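Long-range contacts in SspB protein (Streptomyces clavuligerus, PDB 6JUF), which probably acts as a DNA-cleaving, metal-dependent nuclease in the phosphorothioation-sensing SspABCD-SspE system that defends bacteria against phage: residues 3-14 and 154-164; 13-22 and 168-179. All coordinates share one frame; numbering follows the deposited sequence.

How the interactions relate
Interaction 1 (3-14 with 154-164) and interaction 2 (13-22 with 168-179) follow one N-terminal segment as it runs over two successive helices, 145-159 and 166-180. Their segments alternate along the sequence, and they share Ser13 and Phe14, so Phe14 packs on residues of both helices and of the loop between them. Their centres lie about 16 Å apart, yet the two touch directly: Ile169 CD1 stands 3.9 Å from Val156 CG2 and also packs on Pro164. Interaction 2 contains Glu18, which binds magnesium in a structure of this protein although no metal is bound to this chain here; the side chain of Phe14 is about 10 Å from that of Glu18.

Interaction 1 of 2, residues 3-14 and 154-164; sequences DSRLAEAAHSSF and RHVNLSFPEGP
Ser159, the last residue of helix 145-159, and Phe160 just after it meet Leu6, Ala7 and Ser12 of the N-terminal segment. Ser159 OG accepts the backbone N-H of Ala7 at 3.0 Å between Ala7 N and Ser159 OG, with a moderately bent N-H...O angle of 151°. The same hydroxyl meets a water 2.9 Å from Ser159 OG, which takes the N-H of Leu6 and donates to the carbonyl of Asp3. One hydroxyl thus ties down the first turn of helix 5-9, directly and through water.

The Phe160 ring lies between Ser12 CB on one face and its own neighbour Ser159 CB on the other. Ser12 CB makes a CH-pi contact, 3.8 Å from the ring centroid, while Ala10 O lies in plane at the edge, 3.4 Å from Phe160 CZ. Leu6, its CG anti to the backbone N, brings CD2 to 3.9 Å from Phe160 CE2.

Phe160 CE2 lies at the edge of the Phe14 ring, the two side chains meeting obliquely. Over one face of the Phe14 ring, Pro164 CG sits 3.6 Å from the centroid in a second CH-pi contact, and Val156 CG2 comes obliquely to 3.6 Å from Phe14 CZ.

Farther out, Asp3 OD2 forms a salt bridge with Arg5 and approaches the edge of the His155 ring, the carboxylate and ring planes being 82° apart. Lys125 and Ser120 take up the carbonyls of Ala7 and Ala9. The segment axes of helices 5-9 and 154-159 cross at -76°, 8.6 Å apart: a short N-terminal helix laid steeply across the C-terminal end of a longer one, with Phe14, Phe160 and Pro164 packing beyond it.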
loop_
_atom_site.group_PDB
_atom_site.type_symbol
_atom_site.label_atom_id
_atom_site.label_comp_id
_atom_site.label_asym_id
_atom_site.label_seq_id
_atom_site.Cartn_x
_atom_site.Cartn_y
_atom_site.Cartn_z
ATOM N N ASP B 3 -8.234 -13.967 35.577
ATOM C CA ASP B 3 -7.587 -14.085 34.239
ATOM C C ASP B 3 -6.662 -12.882 33.951
ATOM O O ASP B 3 -7.159 -11.778 33.731
ATOM C CB ASP B 3 -8.678 -14.178 33.144
ATOM C CG ASP B 3 -8.107 -14.468 31.762
ATOM O OD1 ASP B 3 -6.853 -14.488 31.619
ATOM O OD2 ASP B 3 -8.910 -14.692 30.813
ATOM N N SER B 4 -5.342 -13.087 33.909
ATOM C CA SER B 4 -4.439 -11.980 33.643
ATOM C C SER B 4 -3.591 -12.166 32.376
ATOM O O SER B 4 -2.480 -11.669 32.297
ATOM C CB SER B 4 -3.536 -11.739 34.845
ATOM O OG SER B 4 -2.480 -12.682 34.859
ATOM N N ARG B 5 -4.113 -12.901 31.411
ATOM C CA ARG B 5 -3.376 -13.197 30.197
ATOM C C ARG B 5 -2.988 -11.903 29.487
ATOM O O ARG B 5 -1.879 -11.764 28.938
ATOM C CB ARG B 5 -4.184 -14.083 29.263
ATOM C CG ARG B 5 -4.181 -15.558 29.684
ATOM C CD ARG B 5 -5.589 -16.067 29.751
ATOM N NE ARG B 5 -6.003 -16.753 28.546
ATOM C CZ ARG B 5 -7.262 -16.781 28.106
ATOM N NH1 ARG B 5 -8.215 -16.115 28.750
ATOM N NH2 ARG B 5 -7.557 -17.443 26.998
ATOM N N LEU B 6 -3.887 -10.938 29.526
ATOM C CA LEU B 6 -3.653 -9.730 28.732
ATOM C C LEU B 6 -2.471 -8.930 29.327
ATOM O O LEU B 6 -1.576 -8.460 28.594
ATOM C CB LEU B 6 -4.935 -8.876 28.648
ATOM C CG LEU B 6 -4.755 -7.594 27.782
ATOM C CD1 LEU B 6 -4.318 -7.893 26.321
ATOM C CD2 LEU B 6 -5.998 -6.703 27.794
ATOM N N ALA B 7 -2.448 -8.772 30.651
ATOM C CA ALA B 7 -1.309 -8.119 31.287
ATOM C C ALA B 7 0.016 -8.807 30.988
ATOM O O ALA B 7 1.049 -8.161 30.863
ATOM C CB ALA B 7 -1.538 -8.064 32.797
ATOM N N GLU B 8 0.017 -10.129 30.935
ATOM C CA GLU B 8 1.251 -10.836 30.711
ATOM C C GLU B 8 1.755 -10.638 29.280
ATOM O O GLU B 8 2.967 -10.611 29.026
ATOM C CB GLU B 8 1.078 -12.292 31.046
ATOM C CG GLU B 8 0.758 -12.491 32.516
ATOM C CD GLU B 8 0.689 -13.955 32.870
ATOM O OE1 GLU B 8 -0.338 -14.363 33.451
ATOM O OE2 GLU B 8 1.665 -14.688 32.549
ATOM N N ALA B 9 0.808 -10.479 28.371
ATOM C CA ALA B 9 1.109 -10.368 26.956
ATOM C C ALA B 9 1.464 -8.929 26.572
ATOM O O ALA B 9 2.285 -8.696 25.662
ATOM C CB ALA B 9 -0.065 -10.848 26.106
ATOM N N ALA B 10 0.783 -7.976 27.201
ATOM C CA ALA B 10 0.790 -6.609 26.667
ATOM C C ALA B 10 0.965 -5.486 27.684
ATOM O O ALA B 10 0.529 -5.584 28.812
ATOM C CB ALA B 10 -0.500 -6.396 25.869
ATOM N N HIS B 11 1.577 -4.386 27.220
ATOM C CA HIS B 11 1.601 -3.160 28.004
ATOM C C HIS B 11 0.243 -2.494 27.962
ATOM O O HIS B 11 -0.562 -2.701 27.013
ATOM C CB HIS B 11 2.559 -2.189 27.324
ATOM C CG HIS B 11 3.994 -2.630 27.340
ATOM N ND1 HIS B 11 4.683 -2.853 28.475
ATOM C CD2 HIS B 11 4.852 -2.903 26.298
ATOM C CE1 HIS B 11 5.947 -3.214 28.159
ATOM N NE2 HIS B 11 6.049 -3.237 26.829
ATOM N N SER B 12 -0.037 -1.652 28.946
ATOM C CA SER B 12 -1.296 -0.901 29.015
ATOM C C SER B 12 -1.173 0.331 28.096
ATOM O O SER B 12 -0.770 1.414 28.488
ATOM C CB SER B 12 -1.592 -0.479 30.463
ATOM O OG SER B 12 -2.823 0.190 30.453
ATOM N N SER B 13 -1.416 0.120 26.819
ATOM C CA SER B 13 -1.347 1.165 25.840
ATOM C C SER B 13 -2.612 1.114 24.994
ATOM O O SER B 13 -2.833 0.135 24.271
ATOM C CB SER B 13 -0.085 0.985 24.963
ATOM O OG SER B 13 -0.011 2.009 23.970
ATOM N N PHE B 14 -3.427 2.179 25.058
ATOM C CA PHE B 14 -4.714 2.244 24.330
ATOM C C PHE B 14 -4.875 3.598 23.632
ATOM O O PHE B 14 -4.614 4.655 24.234
ATOM C CB PHE B 14 -5.896 2.034 25.320
ATOM C CG PHE B 14 -5.842 0.693 26.002
ATOM C CD1 PHE B 14 -6.487 -0.429 25.428
ATOM C CD2 PHE B 14 -5.095 0.533 27.177
ATOM C CE1 PHE B 14 -6.354 -1.674 26.039
ATOM C CE2 PHE B 14 -5.018 -0.710 27.782
ATOM C CZ PHE B 14 -5.632 -1.792 27.217
ATOM N N ARG B 154 -13.660 -6.175 29.419
ATOM C CA ARG B 154 -13.661 -7.250 30.404
ATOM C C ARG B 154 -12.223 -7.633 30.753
ATOM O O ARG B 154 -11.862 -7.743 31.923
ATOM C CB ARG B 154 -14.500 -8.423 29.864
ATOM C CG ARG B 154 -14.804 -9.539 30.862
ATOM C CD ARG B 154 -15.502 -10.726 30.184
ATOM N NE ARG B 154 -14.536 -11.712 29.656
ATOM C CZ ARG B 154 -13.887 -12.619 30.402
ATOM N NH1 ARG B 154 -14.072 -12.684 31.718
ATOM N NH2 ARG B 154 -13.047 -13.472 29.842
ATOM N N HIS B 155 -11.393 -7.827 29.711
ATOM C CA HIS B 155 -9.994 -8.197 29.899
ATOM C C HIS B 155 -9.166 -7.111 30.572
ATOM O O HIS B 155 -8.326 -7.369 31.442
ATOM C CB HIS B 155 -9.366 -8.632 28.549
ATOM C CG HIS B 155 -9.574 -10.083 28.274
ATOM N ND1 HIS B 155 -10.536 -10.553 27.435
ATOM C CD2 HIS B 155 -8.974 -11.182 28.837
ATOM C CE1 HIS B 155 -10.531 -11.898 27.463
ATOM N NE2 HIS B 155 -9.581 -12.282 28.329
ATOM N N VAL B 156 -9.433 -5.866 30.206
ATOM C CA VAL B 156 -8.739 -4.729 30.801
ATOM C C VAL B 156 -9.092 -4.589 32.285
ATOM O O VAL B 156 -8.229 -4.308 33.099
ATOM C CB VAL B 156 -9.055 -3.445 30.036
ATOM C CG1 VAL B 156 -8.557 -2.192 30.772
ATOM C CG2 VAL B 156 -8.488 -3.562 28.610
ATOM N N ASN B 157 -10.368 -4.770 32.613
ATOM C CA ASN B 157 -10.746 -4.811 34.021
ATOM C C ASN B 157 -9.981 -5.863 34.828
ATOM O O ASN B 157 -9.585 -5.594 35.957
ATOM C CB ASN B 157 -12.250 -4.953 34.145
ATOM C CG ASN B 157 -12.949 -3.610 34.034
ATOM O OD1 ASN B 157 -12.448 -2.594 34.521
ATOM N ND2 ASN B 157 -14.105 -3.593 33.423
ATOM N N LEU B 158 -9.746 -7.035 34.233
ATOM C CA LEU B 158 -9.101 -8.166 34.915
ATOM C C LEU B 158 -7.590 -7.952 34.927
ATOM O O LEU B 158 -6.912 -8.438 35.810
ATOM C CB LEU B 158 -9.412 -9.482 34.177
ATOM C CG LEU B 158 -10.590 -10.401 34.519
ATOM C CD1 LEU B 158 -11.714 -9.673 35.250
ATOM C CD2 LEU B 158 -11.081 -11.093 33.236
ATOM N N SER B 159 -7.051 -7.216 33.934
ATOM C CA SER B 159 -5.591 -7.166 33.754
ATOM C C SER B 159 -4.922 -5.905 34.199
ATOM O O SER B 159 -3.797 -5.953 34.628
ATOM C CB SER B 159 -5.179 -7.430 32.286
ATOM O OG SER B 159 -5.107 -8.817 32.127
ATOM N N PHE B 160 -5.605 -4.781 34.047
ATOM C CA PHE B 160 -5.041 -3.495 34.415
ATOM C C PHE B 160 -5.978 -2.798 35.412
ATOM O O PHE B 160 -6.957 -2.200 34.985
ATOM C CB PHE B 160 -4.825 -2.610 33.169
ATOM C CG PHE B 160 -3.992 -3.269 32.073
ATOM C CD1 PHE B 160 -2.655 -3.562 32.275
ATOM C CD2 PHE B 160 -4.563 -3.592 30.839
ATOM C CE1 PHE B 160 -1.899 -4.156 31.277
ATOM C CE2 PHE B 160 -3.837 -4.209 29.817
ATOM C CZ PHE B 160 -2.472 -4.479 30.026
ATOM N N PRO B 161 -5.683 -2.870 36.732
ATOM C CA PRO B 161 -6.581 -2.183 37.684
ATOM C C PRO B 161 -6.766 -0.683 37.336
ATOM O O PRO B 161 -7.860 -0.141 37.481
ATOM C CB PRO B 161 -5.867 -2.362 39.039
ATOM C CG PRO B 161 -4.993 -3.568 38.880
ATOM C CD PRO B 161 -4.591 -3.605 37.422
ATOM N N GLU B 162 -5.705 -0.038 36.869
ATOM C CA GLU B 162 -5.700 1.403 36.640
ATOM C C GLU B 162 -6.403 1.776 35.344
ATOM O O GLU B 162 -7.163 2.743 35.297
ATOM C CB GLU B 162 -4.243 1.900 36.590
ATOM C CG GLU B 162 -4.000 3.156 35.749
ATOM C CD GLU B 162 -2.619 3.158 35.105
ATOM O OE1 GLU B 162 -1.621 2.947 35.831
ATOM O OE2 GLU B 162 -2.533 3.375 33.872
ATOM N N GLY B 163 -6.176 0.951 34.326
ATOM C CA GLY B 163 -6.274 1.325 32.910
ATOM C C GLY B 163 -7.353 2.181 32.250
ATOM O O GLY B 163 -8.087 2.926 32.882
ATOM N N PRO B 164 -7.470 2.050 30.923
ATOM C CA PRO B 164 -8.150 3.015 30.066
ATOM C C PRO B 164 -9.662 3.152 30.284
ATOM O O PRO B 164 -10.333 2.294 30.880
ATOM C CB PRO B 164 -7.919 2.421 28.656
ATOM C CG PRO B 164 -7.972 0.957 28.923
ATOM C CD PRO B 164 -7.087 0.855 30.155
HETATM O O HOH W 1 -6.683 -10.782 30.757
#

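Interaction 2 of 2, residues 13-22 and 168-179; sequences SFARHETFAP and SIAKDVDCITKM
His17 and Asp172 meet at about a right angle, their ring and carboxylate planes 48° apart. His17 NE2 donates to Asp172 OD1 at 2.7 Å, on the anti side of the carboxylate; the N-H...O angle of 134° shows a bent bond. The backbone N of Ala15 reaches the same Asp172 OD1 at 2.9 Å on the syn side, from the opposite face of the carboxylate plane, so one oxygen holds two donors. Asp172 OD2 has its own partners, Ser130 on helix 129-137 and a water that also donates to Ser13 O, which together should fix the carboxylate's rotation.

The imidazole is sandwiched. Cys175 SG lies over one face, 3.9 Å from the ring centroid, and Ala15 CA covers the opposite face. With chi1 at 41°, CG of His17 sits between its backbone N and carbonyl carbon, which folds the ring back over Ala15. ND1 then accepts the N-H of Thr19 nearly in the ring plane, at 2.9 Å between His17 ND1 and Thr19 N.

These bonds brace two overlapping turns, type I from Ala15 to Glu18 and type I' from His17 to Phe20, in the loop that carries Glu18, a magnesium ligand in a structure of this protein, with no metal bound in this chain. Glu18 itself points away from helix 166-180, while His17 reaches inward and anchors the turns to it.

Farther along the helix, the bend of Lys178 at chi3 lets NZ donate to Thr19 O, 2.7 Å between Lys178 NZ and Thr19 O and tilted from the carbonyl plane. Thr19 CG2 rests on Lys171 CB. The extended Met179 chain crosses Pro22 at about a right angle, placing its SD 3.7 Å from Pro22 CD.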
loop_
_atom_site.group_PDB
_atom_site.type_symbol
_atom_site.label_atom_id
_atom_site.label_comp_id
_atom_site.label_asym_id
_atom_site.label_seq_id
_atom_site.Cartn_x
_atom_site.Cartn_y
_atom_site.Cartn_z
ATOM N N SER B 13 -1.416 0.120 26.819
ATOM C CA SER B 13 -1.347 1.165 25.840
ATOM C C SER B 13 -2.612 1.114 24.994
ATOM O O SER B 13 -2.833 0.135 24.271
ATOM C CB SER B 13 -0.085 0.985 24.963
ATOM O OG SER B 13 -0.011 2.009 23.970
ATOM N N PHE B 14 -3.427 2.179 25.058
ATOM C CA PHE B 14 -4.714 2.244 24.330
ATOM C C PHE B 14 -4.875 3.598 23.632
ATOM O O PHE B 14 -4.614 4.655 24.234
ATOM C CB PHE B 14 -5.896 2.034 25.320
ATOM C CG PHE B 14 -5.842 0.693 26.002
ATOM C CD1 PHE B 14 -6.487 -0.429 25.428
ATOM C CD2 PHE B 14 -5.095 0.533 27.177
ATOM C CE1 PHE B 14 -6.354 -1.674 26.039
ATOM C CE2 PHE B 14 -5.018 -0.710 27.782
ATOM C CZ PHE B 14 -5.632 -1.792 27.217
ATOM N N ALA B 15 -5.249 3.531 22.353
ATOM C CA ALA B 15 -5.676 4.689 21.535
ATOM C C ALA B 15 -4.562 5.711 21.330
ATOM O O ALA B 15 -4.847 6.833 20.986
ATOM C CB ALA B 15 -6.926 5.344 22.129
ATOM N N ARG B 16 -3.300 5.351 21.552
ATOM C CA ARG B 16 -2.214 6.353 21.343
ATOM C C ARG B 16 -2.000 6.642 19.848
ATOM O O ARG B 16 -1.314 7.631 19.495
ATOM C CB ARG B 16 -0.901 5.820 21.926
ATOM C CG ARG B 16 -0.986 5.417 23.387
ATOM C CD ARG B 16 -0.512 6.473 24.314
ATOM N NE ARG B 16 -0.510 6.006 25.720
ATOM C CZ ARG B 16 0.516 6.197 26.554
ATOM N NH1 ARG B 16 1.644 6.839 26.140
ATOM N NH2 ARG B 16 0.453 5.763 27.814
ATOM N N HIS B 17 -2.575 5.825 18.944
ATOM C CA HIS B 17 -2.543 6.087 17.507
ATOM C C HIS B 17 -3.591 7.104 17.119
ATOM O O HIS B 17 -3.655 7.546 15.957
ATOM C CB HIS B 17 -2.854 4.778 16.759
ATOM C CG HIS B 17 -3.968 3.983 17.424
ATOM N ND1 HIS B 17 -5.279 4.367 17.339
ATOM C CD2 HIS B 17 -3.936 2.846 18.239
ATOM C CE1 HIS B 17 -6.035 3.459 18.068
ATOM N NE2 HIS B 17 -5.187 2.556 18.594
ATOM N N GLU B 18 -4.440 7.485 18.067
ATOM C CA GLU B 18 -5.566 8.458 17.841
ATOM C C GLU B 18 -6.427 8.109 16.656
ATOM O O GLU B 18 -6.941 8.992 15.948
ATOM C CB GLU B 18 -5.020 9.932 17.743
ATOM C CG GLU B 18 -4.358 10.314 19.061
ATOM C CD GLU B 18 -3.666 11.655 19.036
ATOM O OE1 GLU B 18 -4.438 12.606 18.848
ATOM O OE2 GLU B 18 -2.448 11.780 19.306
ATOM N N THR B 19 -6.654 6.816 16.486
ATOM C CA THR B 19 -7.444 6.212 15.384
ATOM C C THR B 19 -6.781 6.259 14.025
ATOM O O THR B 19 -7.417 5.878 13.027
ATOM C CB THR B 19 -8.943 6.698 15.234
ATOM O OG1 THR B 19 -9.045 7.977 14.586
ATOM C CG2 THR B 19 -9.658 6.757 16.607
ATOM N N PHE B 20 -5.534 6.717 13.924
ATOM C CA PHE B 20 -4.779 6.568 12.660
ATOM C C PHE B 20 -4.225 5.135 12.530
ATOM O O PHE B 20 -3.467 4.712 13.388
ATOM C CB PHE B 20 -3.566 7.490 12.696
ATOM C CG PHE B 20 -3.924 8.974 12.548
ATOM C CD1 PHE B 20 -4.537 9.441 11.388
ATOM C CD2 PHE B 20 -3.638 9.868 13.581
ATOM C CE1 PHE B 20 -4.834 10.809 11.211
ATOM C CE2 PHE B 20 -3.911 11.234 13.420
ATOM C CZ PHE B 20 -4.531 11.681 12.247
ATOM N N ALA B 21 -4.638 4.439 11.457
ATOM C CA ALA B 21 -4.106 3.099 11.149
ATOM C C ALA B 21 -2.723 3.251 10.565
ATOM O O ALA B 21 -2.337 4.356 10.182
ATOM C CB ALA B 21 -5.062 2.370 10.223
ATOM N N PRO B 22 -1.932 2.160 10.507
ATOM C CA PRO B 22 -0.537 2.321 10.044
ATOM C C PRO B 22 -0.451 2.826 8.593
ATOM O O PRO B 22 -1.315 2.519 7.781
ATOM C CB PRO B 22 0.043 0.883 10.154
ATOM C CG PRO B 22 -0.842 0.211 11.181
ATOM C CD PRO B 22 -2.201 0.800 11.006
ATOM N N SER B 168 -11.383 4.973 24.874
ATOM C CA SER B 168 -10.099 4.609 24.231
ATOM C C SER B 168 -10.141 3.227 23.596
ATOM O O SER B 168 -9.536 2.995 22.523
ATOM C CB SER B 168 -8.961 4.646 25.242
ATOM O OG SER B 168 -8.870 5.937 25.799
ATOM N N ILE B 169 -10.768 2.279 24.269
ATOM C CA ILE B 169 -10.879 0.920 23.709
ATOM C C ILE B 169 -11.728 0.991 22.431
ATOM O O ILE B 169 -11.412 0.339 21.422
ATOM C CB ILE B 169 -11.454 -0.039 24.759
ATOM C CG1 ILE B 169 -10.400 -0.231 25.882
ATOM C CG2 ILE B 169 -11.858 -1.380 24.102
ATOM C CD1 ILE B 169 -10.908 -0.884 27.175
ATOM N N ALA B 170 -12.820 1.747 22.452
ATOM C CA ALA B 170 -13.657 1.866 21.224
ATOM C C ALA B 170 -12.833 2.463 20.081
ATOM O O ALA B 170 -13.042 2.097 18.922
ATOM C CB ALA B 170 -14.881 2.766 21.474
ATOM N N LYS B 171 -11.914 3.381 20.391
ATOM C CA LYS B 171 -11.048 3.962 19.348
ATOM C C LYS B 171 -10.068 2.879 18.830
ATOM O O LYS B 171 -9.790 2.863 17.580
ATOM C CB LYS B 171 -10.279 5.152 19.930
ATOM C CG LYS B 171 -11.178 6.384 20.078
ATOM C CD LYS B 171 -10.536 7.420 20.982
ATOM C CE LYS B 171 -11.474 8.617 21.150
ATOM N NZ LYS B 171 -11.042 9.483 22.257
ATOM N N ASP B 172 -9.582 1.992 19.711
ATOM C CA ASP B 172 -8.736 0.852 19.241
ATOM C C ASP B 172 -9.553 -0.021 18.280
ATOM O O ASP B 172 -9.040 -0.473 17.242
ATOM C CB ASP B 172 -8.242 -0.022 20.394
ATOM C CG ASP B 172 -7.102 0.584 21.158
ATOM O OD1 ASP B 172 -6.519 1.587 20.676
ATOM O OD2 ASP B 172 -6.778 0.036 22.227
ATOM N N VAL B 173 -10.807 -0.278 18.615
ATOM C CA VAL B 173 -11.620 -1.149 17.772
ATOM C C VAL B 173 -11.861 -0.528 16.446
ATOM O O VAL B 173 -11.804 -1.195 15.409
ATOM C CB VAL B 173 -12.917 -1.539 18.506
ATOM C CG1 VAL B 173 -13.886 -2.263 17.593
ATOM C CG2 VAL B 173 -12.566 -2.462 19.666
ATOM N N ASP B 174 -12.133 0.767 16.444
ATOM C CA ASP B 174 -12.208 1.534 15.177
ATOM C C ASP B 174 -10.938 1.430 14.352
ATOM O O ASP B 174 -10.987 1.193 13.132
ATOM C CB ASP B 174 -12.489 3.017 15.433
ATOM C CG ASP B 174 -13.933 3.271 15.792
ATOM O OD1 ASP B 174 -14.783 2.394 15.532
ATOM O OD2 ASP B 174 -14.243 4.333 16.341
ATOM N N CYS B 175 -9.792 1.534 15.002
ATOM C CA CYS B 175 -8.486 1.457 14.304
ATOM C C CYS B 175 -8.227 0.065 13.759
ATOM O O CYS B 175 -7.700 -0.088 12.637
ATOM C CB CYS B 175 -7.377 1.834 15.280
ATOM S SG CYS B 175 -5.817 2.158 14.355
ATOM N N ILE B 176 -8.572 -0.968 14.537
ATOM C CA ILE B 176 -8.398 -2.386 14.080
ATOM C C ILE B 176 -9.217 -2.585 12.780
ATOM O O ILE B 176 -8.723 -3.148 11.820
ATOM C CB ILE B 176 -8.905 -3.355 15.178
ATOM C CG1 ILE B 176 -7.905 -3.432 16.325
ATOM C CG2 ILE B 176 -9.120 -4.758 14.582
ATOM C CD1 ILE B 176 -8.408 -4.021 17.647
ATOM N N THR B 177 -10.442 -2.057 12.737
ATOM C CA THR B 177 -11.289 -2.205 11.538
ATOM C C THR B 177 -10.666 -1.490 10.328
ATOM O O THR B 177 -10.539 -2.096 9.266
ATOM C CB THR B 177 -12.677 -1.596 11.799
ATOM O OG1 THR B 177 -13.182 -2.139 13.033
ATOM C CG2 THR B 177 -13.660 -1.959 10.704
ATOM N N LYS B 178 -10.234 -0.240 10.497
ATOM C CA LYS B 178 -9.608 0.519 9.409
ATOM C C LYS B 178 -8.318 -0.144 8.907
ATOM O O LYS B 178 -7.992 -0.020 7.712
ATOM C CB LYS B 178 -9.268 1.980 9.892
ATOM C CG LYS B 178 -10.521 2.824 9.976
ATOM C CD LYS B 178 -10.202 4.303 10.103
ATOM C CE LYS B 178 -9.977 4.686 11.518
ATOM N NZ LYS B 178 -9.593 6.117 11.495
ATOM N N MET B 179 -7.620 -0.858 9.789
ATOM C CA MET B 179 -6.331 -1.457 9.447
ATOM C C MET B 179 -6.548 -2.705 8.570
ATOM O O MET B 179 -5.731 -3.004 7.679
ATOM C CB MET B 179 -5.580 -1.855 10.740
ATOM C CG MET B 179 -4.262 -2.637 10.484
ATOM S SD MET B 179 -3.311 -2.577 12.036
ATOM C CE MET B 179 -1.946 -3.603 11.521
HETATM O O HOH W 2 -4.425 -1.181 22.325
#